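Local atomic coordinates of erythromycin C-12 hydroxylase (Saccharopolyspora erythraea, PDB entry 2JJN), a protein that hydroxylates the macrolactone ring of erythromycin D at C-12, a heme-dependent P450 monooxygenase step that yields erythromycin C in antibiotic biosynthesis. Residues S71-V76 with I87-P92; Q290-T295 with D309-T314. The protein carries 2 engineered substitutions. All blocks are in the same frame, centred on the assembly; numbering follows the deposited sequence.

Interaction 1 of 2, residues S71-V76 with I87-P92. With HEM (protoporphyrin IX containing Fe), chain B.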
loop_
_atom_site.group_PDB
_atom_site.type_symbol
_atom_site.label_atom_id
_atom_site.label_comp_id
_atom_site.label_asym_id
_atom_site.label_seq_id
_atom_site.Cartn_x
_atom_site.Cartn_y
_atom_site.Cartn_z
ATOM N N SER A 71 0.175 0.383 -17.548
ATOM C CA SER A 71 0.808 0.484 -16.267
ATOM C C SER A 71 2.285 0.760 -16.366
ATOM O O SER A 71 2.950 0.856 -15.346
ATOM C CB SER A 71 0.591 -0.792 -15.439
ATOM O OG SER A 71 -0.739 -0.835 -14.990
ATOM N N ASP A 72 2.789 0.896 -17.582
ATOM C CA ASP A 72 4.202 1.146 -17.798
ATOM C C ASP A 72 4.422 2.663 -17.749
ATOM O O ASP A 72 4.057 3.346 -18.708
ATOM C CB ASP A 72 4.574 0.543 -19.138
ATOM C CG ASP A 72 6.055 0.709 -19.476
ATOM O OD1 ASP A 72 6.411 0.300 -20.587
ATOM O OD2 ASP A 72 6.785 1.280 -18.645
ATOM N N PRO A 73 4.999 3.201 -16.648
ATOM C CA PRO A 73 5.125 4.674 -16.588
ATOM C C PRO A 73 6.214 5.181 -17.491
ATOM O O PRO A 73 6.235 6.397 -17.766
ATOM C CB PRO A 73 5.553 4.965 -15.146
ATOM C CG PRO A 73 6.193 3.692 -14.657
ATOM C CD PRO A 73 5.580 2.545 -15.451
ATOM N N THR A 74 7.100 4.278 -17.927
ATOM C CA THR A 74 8.323 4.651 -18.647
ATOM C C THR A 74 7.972 5.176 -20.041
ATOM O O THR A 74 8.755 5.913 -20.660
ATOM C CB THR A 74 9.409 3.485 -18.736
ATOM O OG1 THR A 74 9.018 2.453 -19.659
ATOM C CG2 THR A 74 9.686 2.855 -17.373
ATOM N N ARG A 75 6.770 4.819 -20.503
ATOM C CA ARG A 75 6.269 5.291 -21.790
ATOM C C ARG A 75 6.339 6.827 -21.908
ATOM O O ARG A 75 6.569 7.372 -23.015
ATOM C CB ARG A 75 4.826 4.802 -21.989
ATOM C CG ARG A 75 4.688 3.260 -22.125
ATOM C CD ARG A 75 3.244 2.790 -22.455
ATOM N NE ARG A 75 2.818 3.241 -23.791
ATOM C CZ ARG A 75 2.554 2.439 -24.827
ATOM N NH1 ARG A 75 2.663 1.113 -24.732
ATOM N NH2 ARG A 75 2.168 2.971 -25.983
ATOM N N VAL A 76 6.160 7.518 -20.779
ATOM C CA VAL A 76 6.113 8.989 -20.758
ATOM C C VAL A 76 7.326 9.627 -20.029
ATOM O O VAL A 76 7.337 10.834 -19.736
ATOM C CB VAL A 76 4.755 9.495 -20.132
ATOM C CG1 VAL A 76 3.587 9.011 -20.979
ATOM C CG2 VAL A 76 4.601 8.979 -18.719
ATOM N N ILE A 87 6.175 -6.322 -11.722
ATOM C CA ILE A 87 4.898 -6.732 -12.250
ATOM C C ILE A 87 3.859 -5.573 -12.340
ATOM O O ILE A 87 3.015 -5.548 -13.257
ATOM C CB ILE A 87 4.323 -7.911 -11.352
ATOM C CG1 ILE A 87 3.103 -8.541 -11.977
ATOM C CG2 ILE A 87 4.154 -7.471 -9.944
ATOM C CD1 ILE A 87 2.669 -9.753 -11.133
ATOM N N HIS A 88 3.962 -4.622 -11.406
ATOM C CA HIS A 88 2.974 -3.531 -11.394
ATOM C C HIS A 88 3.224 -2.530 -12.505
ATOM O O HIS A 88 2.401 -1.599 -12.693
ATOM C CB HIS A 88 2.953 -2.833 -10.061
ATOM C CG HIS A 88 4.263 -2.204 -9.712
ATOM N ND1 HIS A 88 5.402 -2.951 -9.489
ATOM C CD2 HIS A 88 4.602 -0.909 -9.499
ATOM C CE1 HIS A 88 6.399 -2.129 -9.188
ATOM N NE2 HIS A 88 5.939 -0.889 -9.193
ATOM N N GLU A 89 4.325 -2.692 -13.249
ATOM C CA GLU A 89 4.655 -1.760 -14.330
ATOM C C GLU A 89 4.629 -2.468 -15.672
ATOM O O GLU A 89 5.117 -1.922 -16.669
ATOM C CB GLU A 89 6.033 -1.121 -14.086
ATOM C CG GLU A 89 6.015 -0.162 -12.929
ATOM C CD GLU A 89 7.341 0.520 -12.726
ATOM O OE1 GLU A 89 8.323 0.121 -13.394
ATOM O OE2 GLU A 89 7.375 1.417 -11.875
ATOM N N ILE A 90 4.057 -3.675 -15.709
ATOM C CA ILE A 90 4.069 -4.496 -16.912
ATOM C C ILE A 90 2.637 -4.737 -17.362
ATOM O O ILE A 90 1.759 -4.997 -16.538
ATOM C CB ILE A 90 4.834 -5.816 -16.615
ATOM C CG1 ILE A 90 6.324 -5.465 -16.401
ATOM C CG2 ILE A 90 4.691 -6.771 -17.761
ATOM C CD1 ILE A 90 7.183 -6.627 -15.896
ATOM N N ASP A 91 2.410 -4.687 -18.673
ATOM C CA ASP A 91 1.084 -4.851 -19.241
ATOM C C ASP A 91 0.868 -6.248 -19.805
ATOM O O ASP A 91 1.849 -6.953 -20.082
ATOM C CB ASP A 91 0.902 -3.884 -20.441
ATOM C CG ASP A 91 0.841 -2.417 -20.030
ATOM O OD1 ASP A 91 0.480 -2.115 -18.862
ATOM O OD2 ASP A 91 1.172 -1.575 -20.880
ATOM N N PRO A 92 -0.388 -6.628 -20.024
ATOM C CA PRO A 92 -0.578 -7.880 -20.782
ATOM C C PRO A 92 0.012 -7.739 -22.181
ATOM O O PRO A 92 0.117 -6.605 -22.724
ATOM C CB PRO A 92 -2.091 -8.039 -20.837
ATOM C CG PRO A 92 -2.629 -7.127 -19.682
ATOM C CD PRO A 92 -1.672 -5.998 -19.641
HETATM C CHA HEM B . -0.782 -4.205 -6.211
HETATM C CHB HEM B . -2.565 -1.661 -2.447
HETATM C CHC HEM B . -0.401 -4.733 0.614
HETATM C CHD HEM B . 2.013 -6.754 -3.095
HETATM C C1A HEM B . -1.489 -3.317 -5.425
HETATM C C2A HEM B . -2.358 -2.257 -5.950
HETATM C C3A HEM B . -2.833 -1.550 -4.921
HETATM C C4A HEM B . -2.289 -2.120 -3.705
HETATM C CMA HEM B . -3.764 -0.319 -4.982
HETATM C CAA HEM B . -2.689 -2.025 -7.436
HETATM C CBA HEM B . -1.609 -1.218 -8.132
HETATM C CGA HEM B . -2.039 -0.754 -9.526
HETATM O O1A HEM B . -3.179 -1.074 -9.965
HETATM O O2A HEM B . -1.181 -0.094 -10.194
HETATM C C1B HEM B . -2.133 -2.293 -1.280
HETATM C C2B HEM B . -2.536 -1.928 0.054
HETATM C C3B HEM B . -1.941 -2.789 0.912
HETATM C C4B HEM B . -1.152 -3.701 0.092
HETATM C CMB HEM B . -3.496 -0.743 0.286
HETATM C CAB HEM B . -1.966 -2.872 2.450
HETATM C CBB HEM B . -3.040 -2.546 3.095
HETATM C C1C HEM B . 0.439 -5.540 -0.123
HETATM C C2C HEM B . 1.291 -6.581 0.430
HETATM C C3C HEM B . 1.963 -7.141 -0.599
HETATM C C4C HEM B . 1.539 -6.480 -1.835
HETATM C CMC HEM B . 1.340 -6.911 1.945
HETATM C CAC HEM B . 3.027 -8.255 -0.583
HETATM C CBC HEM B . 2.953 -9.320 0.215
HETATM C C1D HEM B . 1.479 -6.218 -4.228
HETATM C C2D HEM B . 1.938 -6.563 -5.535
HETATM C C3D HEM B . 1.074 -5.803 -6.489
HETATM C C4D HEM B . 0.168 -5.046 -5.678
HETATM C CMD HEM B . 3.100 -7.533 -5.903
HETATM C CAD HEM B . 1.146 -5.792 -8.026
HETATM C CBD HEM B . 0.190 -6.834 -8.638
HETATM C CGD HEM B . 0.194 -6.720 -10.132
HETATM O O1D HEM B . 0.696 -5.727 -10.687
HETATM O O2D HEM B . -0.324 -7.658 -10.774
HETATM N NA HEM B . -1.486 -3.224 -4.023
HETATM N NB HEM B . -1.241 -3.362 -1.246
HETATM N NC HEM B . 0.649 -5.510 -1.489
HETATM N ND HEM B . 0.412 -5.304 -4.342
HETATM FE FE HEM B . -0.549 -4.438 -2.776
HETATM O O HOH W 1 -0.291 -1.515 -12.454
HETATM O O HOH W 2 2.662 1.115 -12.282
HETATM O O HOH W 3 1.045 -2.899 -2.732
#
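A chi1 of -69° turns the carboxylate of Asp91 back to Ser71, and a matching torsion at Ser71 (chi1 -73°) swings OG away from its carbonyl carbon and toward the water that leads to the heme. Asp91 OD1 takes the Ser71 N-H on its syn lone pair, an almost straight bond of 2.8 Å between Ser71 N and Asp91 OD1. The other oxygen, OD2, is hydrogen-bonded to Ser70 OG, so two neighbouring residues fix the rotation of the carboxylate. Close by, the two chains are in contact: Glu89 CA lies 3.3 Å from Ser71 O in a CA-H...O contact, and Ser71 CB packs against His88 O. The extended side chain of Glu89 crosses the Pro73 ring at about a right angle, its CG 3.7 Å from Pro73 CD, while the same CG covers one face of the His88 imidazole near the rim. Farther along, the bond from Thr74 N to Asp72 OD2 makes an Asx turn, and Thr74 OG1 adds a second donor from the same face. One water accepts from Ser71 OG (2.7 Å to the water oxygen) and donates to His88 O and to heme O2A. His88 and Glu89 belong to the substrate-binding site, and the arrangement is part of the B–C loop of the P450 fold, which lies beside the substrate pocket.

Interaction 2 of 2, residues Q290-T295 with D309-T314. With HEM (protoporphyrin IX containing Fe), chain B.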
loop_
_atom_site.group_PDB
_atom_site.type_symbol
_atom_site.label_atom_id
_atom_site.label_comp_id
_atom_site.label_asym_id
_atom_site.label_seq_id
_atom_site.Cartn_x
_atom_site.Cartn_y
_atom_site.Cartn_z
ATOM N N GLN A 290 -3.809 7.131 -4.667
ATOM C CA GLN A 290 -3.769 7.310 -6.125
ATOM C C GLN A 290 -2.912 6.253 -6.782
ATOM O O GLN A 290 -1.970 5.722 -6.165
ATOM C CB GLN A 290 -3.223 8.715 -6.449
ATOM C CG GLN A 290 -1.843 8.988 -5.860
ATOM C CD GLN A 290 -1.326 10.409 -6.029
ATOM O OE1 GLN A 290 -2.084 11.356 -6.262
ATOM N NE2 GLN A 290 -0.007 10.557 -5.948
ATOM N N MET A 291 -3.250 5.928 -8.037
ATOM C CA MET A 291 -2.438 5.044 -8.881
ATOM C C MET A 291 -2.197 5.725 -10.202
ATOM O O MET A 291 -2.966 6.565 -10.559
ATOM C CB MET A 291 -3.105 3.670 -9.139
ATOM C CG MET A 291 -2.981 2.757 -7.956
ATOM S SD MET A 291 -4.605 2.881 -7.319
ATOM C CE MET A 291 -5.379 1.573 -8.257
ATOM N N GLN A 292 -1.126 5.353 -10.895
ATOM C CA GLN A 292 -0.768 6.001 -12.153
ATOM C C GLN A 292 -0.880 5.065 -13.313
ATOM O O GLN A 292 -0.592 3.856 -13.196
ATOM C CB GLN A 292 0.691 6.536 -12.114
ATOM C CG GLN A 292 0.750 7.822 -11.234
ATOM C CD GLN A 292 0.832 7.514 -9.745
ATOM O OE1 GLN A 292 0.098 8.077 -8.907
ATOM N NE2 GLN A 292 1.738 6.620 -9.403
ATOM N N ARG A 293 -1.349 5.632 -14.421
ATOM C CA ARG A 293 -1.413 4.939 -15.746
ATOM C C ARG A 293 -0.857 5.866 -16.821
ATOM O O ARG A 293 -0.676 7.059 -16.580
ATOM C CB ARG A 293 -2.853 4.505 -16.094
ATOM C CG ARG A 293 -3.474 3.575 -15.064
ATOM C CD ARG A 293 -2.725 2.215 -15.114
ATOM N NE ARG A 293 -3.422 1.153 -14.371
ATOM C CZ ARG A 293 -3.106 0.769 -13.133
ATOM N NH1 ARG A 293 -2.179 1.408 -12.413
ATOM N NH2 ARG A 293 -3.709 -0.294 -12.611
ATOM N N THR A 294 -0.591 5.312 -18.004
ATOM C CA THR A 294 -0.204 6.174 -19.136
ATOM C C THR A 294 -1.101 5.837 -20.320
ATOM O O THR A 294 -1.307 4.676 -20.619
ATOM C CB THR A 294 1.266 5.978 -19.492
ATOM O OG1 THR A 294 1.519 4.594 -19.746
ATOM C CG2 THR A 294 2.147 6.486 -18.373
ATOM N N THR A 295 -1.660 6.840 -20.994
ATOM C CA THR A 295 -2.521 6.521 -22.134
ATOM C C THR A 295 -1.681 6.041 -23.322
ATOM O O THR A 295 -0.607 6.589 -23.618
ATOM C CB THR A 295 -3.330 7.744 -22.594
ATOM O OG1 THR A 295 -2.441 8.821 -22.854
ATOM C CG2 THR A 295 -4.280 8.179 -21.471
ATOM N N ASP A 309 -0.216 9.211 -24.770
ATOM C CA ASP A 309 1.112 9.400 -24.192
ATOM C C ASP A 309 1.174 10.422 -23.068
ATOM O O ASP A 309 2.161 11.161 -22.949
ATOM C CB ASP A 309 2.139 9.749 -25.310
ATOM C CG ASP A 309 2.195 8.674 -26.390
ATOM O OD1 ASP A 309 2.197 7.476 -26.047
ATOM O OD2 ASP A 309 2.170 9.044 -27.583
ATOM N N VAL A 310 0.151 10.417 -22.208
ATOM C CA VAL A 310 0.193 11.236 -21.012
ATOM C C VAL A 310 -0.139 10.378 -19.785
ATOM O O VAL A 310 -0.730 9.297 -19.910
ATOM C CB VAL A 310 -0.766 12.464 -21.097
ATOM C CG1 VAL A 310 -0.426 13.374 -22.290
ATOM C CG2 VAL A 310 -2.220 11.992 -21.186
ATOM N N MET A 311 0.315 10.859 -18.623
ATOM C CA MET A 311 0.075 10.143 -17.372
ATOM C C MET A 311 -1.314 10.514 -16.826
ATOM O O MET A 311 -1.734 11.658 -16.947
ATOM C CB MET A 311 1.158 10.480 -16.377
ATOM C CG MET A 311 0.889 9.928 -15.001
ATOM S SD MET A 311 2.434 9.506 -14.146
ATOM C CE MET A 311 2.948 8.118 -15.145
ATOM N N VAL A 312 -1.991 9.523 -16.260
ATOM C CA VAL A 312 -3.333 9.680 -15.669
ATOM C C VAL A 312 -3.246 9.136 -14.257
ATOM O O VAL A 312 -2.774 8.005 -14.063
ATOM C CB VAL A 312 -4.361 8.840 -16.461
ATOM C CG1 VAL A 312 -5.744 9.001 -15.822
ATOM C CG2 VAL A 312 -4.369 9.286 -17.955
ATOM N N ASN A 313 -3.698 9.923 -13.280
ATOM C CA ASN A 313 -3.671 9.559 -11.836
ATOM C C ASN A 313 -5.115 9.217 -11.487
ATOM O O ASN A 313 -6.001 10.067 -11.654
ATOM C CB ASN A 313 -3.259 10.863 -11.093
ATOM C CG ASN A 313 -1.784 11.007 -10.916
ATOM O OD1 ASN A 313 -1.216 12.012 -11.316
ATOM N ND2 ASN A 313 -1.151 10.027 -10.288
ATOM N N THR A 314 -5.360 8.002 -11.023
ATOM C CA THR A 314 -6.718 7.611 -10.576
ATOM C C THR A 314 -6.804 7.735 -9.073
ATOM O O THR A 314 -6.058 7.059 -8.381
ATOM C CB THR A 314 -7.080 6.158 -10.917
ATOM O OG1 THR A 314 -6.105 5.248 -10.402
ATOM C CG2 THR A 314 -7.205 5.924 -12.442
HETATM C CHA HEM B . -0.782 -4.205 -6.211
HETATM C CHB HEM B . -2.565 -1.661 -2.447
HETATM C CHC HEM B . -0.401 -4.733 0.614
HETATM C CHD HEM B . 2.013 -6.754 -3.095
HETATM C C1A HEM B . -1.489 -3.317 -5.425
HETATM C C2A HEM B . -2.358 -2.257 -5.950
HETATM C C3A HEM B . -2.833 -1.550 -4.921
HETATM C C4A HEM B . -2.289 -2.120 -3.705
HETATM C CMA HEM B . -3.764 -0.319 -4.982
HETATM C CAA HEM B . -2.689 -2.025 -7.436
HETATM C CBA HEM B . -1.609 -1.218 -8.132
HETATM C CGA HEM B . -2.039 -0.754 -9.526
HETATM O O1A HEM B . -3.179 -1.074 -9.965
HETATM O O2A HEM B . -1.181 -0.094 -10.194
HETATM C C1B HEM B . -2.133 -2.293 -1.280
HETATM C C2B HEM B . -2.536 -1.928 0.054
HETATM C C3B HEM B . -1.941 -2.789 0.912
HETATM C C4B HEM B . -1.152 -3.701 0.092
HETATM C CMB HEM B . -3.496 -0.743 0.286
HETATM C CAB HEM B . -1.966 -2.872 2.450
HETATM C CBB HEM B . -3.040 -2.546 3.095
HETATM C C1C HEM B . 0.439 -5.540 -0.123
HETATM C C2C HEM B . 1.291 -6.581 0.430
HETATM C C3C HEM B . 1.963 -7.141 -0.599
HETATM C C4C HEM B . 1.539 -6.480 -1.835
HETATM C CMC HEM B . 1.340 -6.911 1.945
HETATM C CAC HEM B . 3.027 -8.255 -0.583
HETATM C CBC HEM B . 2.953 -9.320 0.215
HETATM C C1D HEM B . 1.479 -6.218 -4.228
HETATM C C2D HEM B . 1.938 -6.563 -5.535
HETATM C C3D HEM B . 1.074 -5.803 -6.489
HETATM C C4D HEM B . 0.168 -5.046 -5.678
HETATM C CMD HEM B . 3.100 -7.533 -5.903
HETATM C CAD HEM B . 1.146 -5.792 -8.026
HETATM C CBD HEM B . 0.190 -6.834 -8.638
HETATM C CGD HEM B . 0.194 -6.720 -10.132
HETATM O O1D HEM B . 0.696 -5.727 -10.687
HETATM O O2D HEM B . -0.324 -7.658 -10.774
HETATM N NA HEM B . -1.486 -3.224 -4.023
HETATM N NB HEM B . -1.241 -3.362 -1.246
HETATM N NC HEM B . 0.649 -5.510 -1.489
HETATM N ND HEM B . 0.412 -5.304 -4.342
HETATM FE FE HEM B . -0.549 -4.438 -2.776
HETATM O O HOH W 4 2.012 5.636 -23.987
HETATM O O HOH W 3 1.045 -2.899 -2.732
#
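Arg293 pairs with Val312 through two backbone bonds, Arg293 N to Val312 O and Val312 N to Arg293 O, each 2.8 Å. Its side chain meets a heme propionate edge-on: NH2 of Arg293 gives a nearly straight bond to heme O1A (2.8 Å, 176° at the hydrogen) and NH1 reaches heme O2A at 2.9 Å, with the carboxylate carbon in the guanidinium plane. A bend at chi2 (-68°) carries the guanidinium off the strand, leaning toward Gln292 O, to which NH1 also donates from above the carbonyl plane. This third bond fixes the tilt of the guanidinium. The antiparallel ladder continues with Met291, paired likewise with Thr314. At the far end Thr295 N donates to Val310 O, while Thr295 OG1, itself hydrogen-bonded to Pro307 O, accepts from Val310 N at 3.1 Å; Thr295 CG2 also meets Val312 CG2 there.

In the conformer described, the Met311 side chain lies against Gln292, a substrate-binding residue, and Thr294. The opposite face carries Met291, Arg293, Val312 and Thr314, with Leu63 of helix 56-64 touching all but Val312. The chemistry implies that the charge of the propionate carrying O1A and O2A is probably offset in part by buried Arg293, positioned by the strand pairing, with His351, His95 and Arg99 also hydrogen-bonded to the heme.

In the fold
Along the chain the two contacts follow in series, neither nested nor crossed. Interaction 1 closes first, drawing in the irregular loop between strand 69-70 and helix 94-105. Some 200 residues later, beyond the long helix 228-259, interaction 2 closes a second loop, which holds the small hairpin of strands 299-301 and 304-306. Strand 290-295 lies between 311-315 and the edge strand 69-70 in the five-stranded sheet, so residues 71-76 leave that sheet directly beside interaction 2. There Thr294 OG1 and Asp72 O lie 3.0 Å apart, a probable hydrogen bond, and Val76 packs on Thr294. Both contacts reach the heme, thus tying the sheet and the substrate-binding loop to its propionate side.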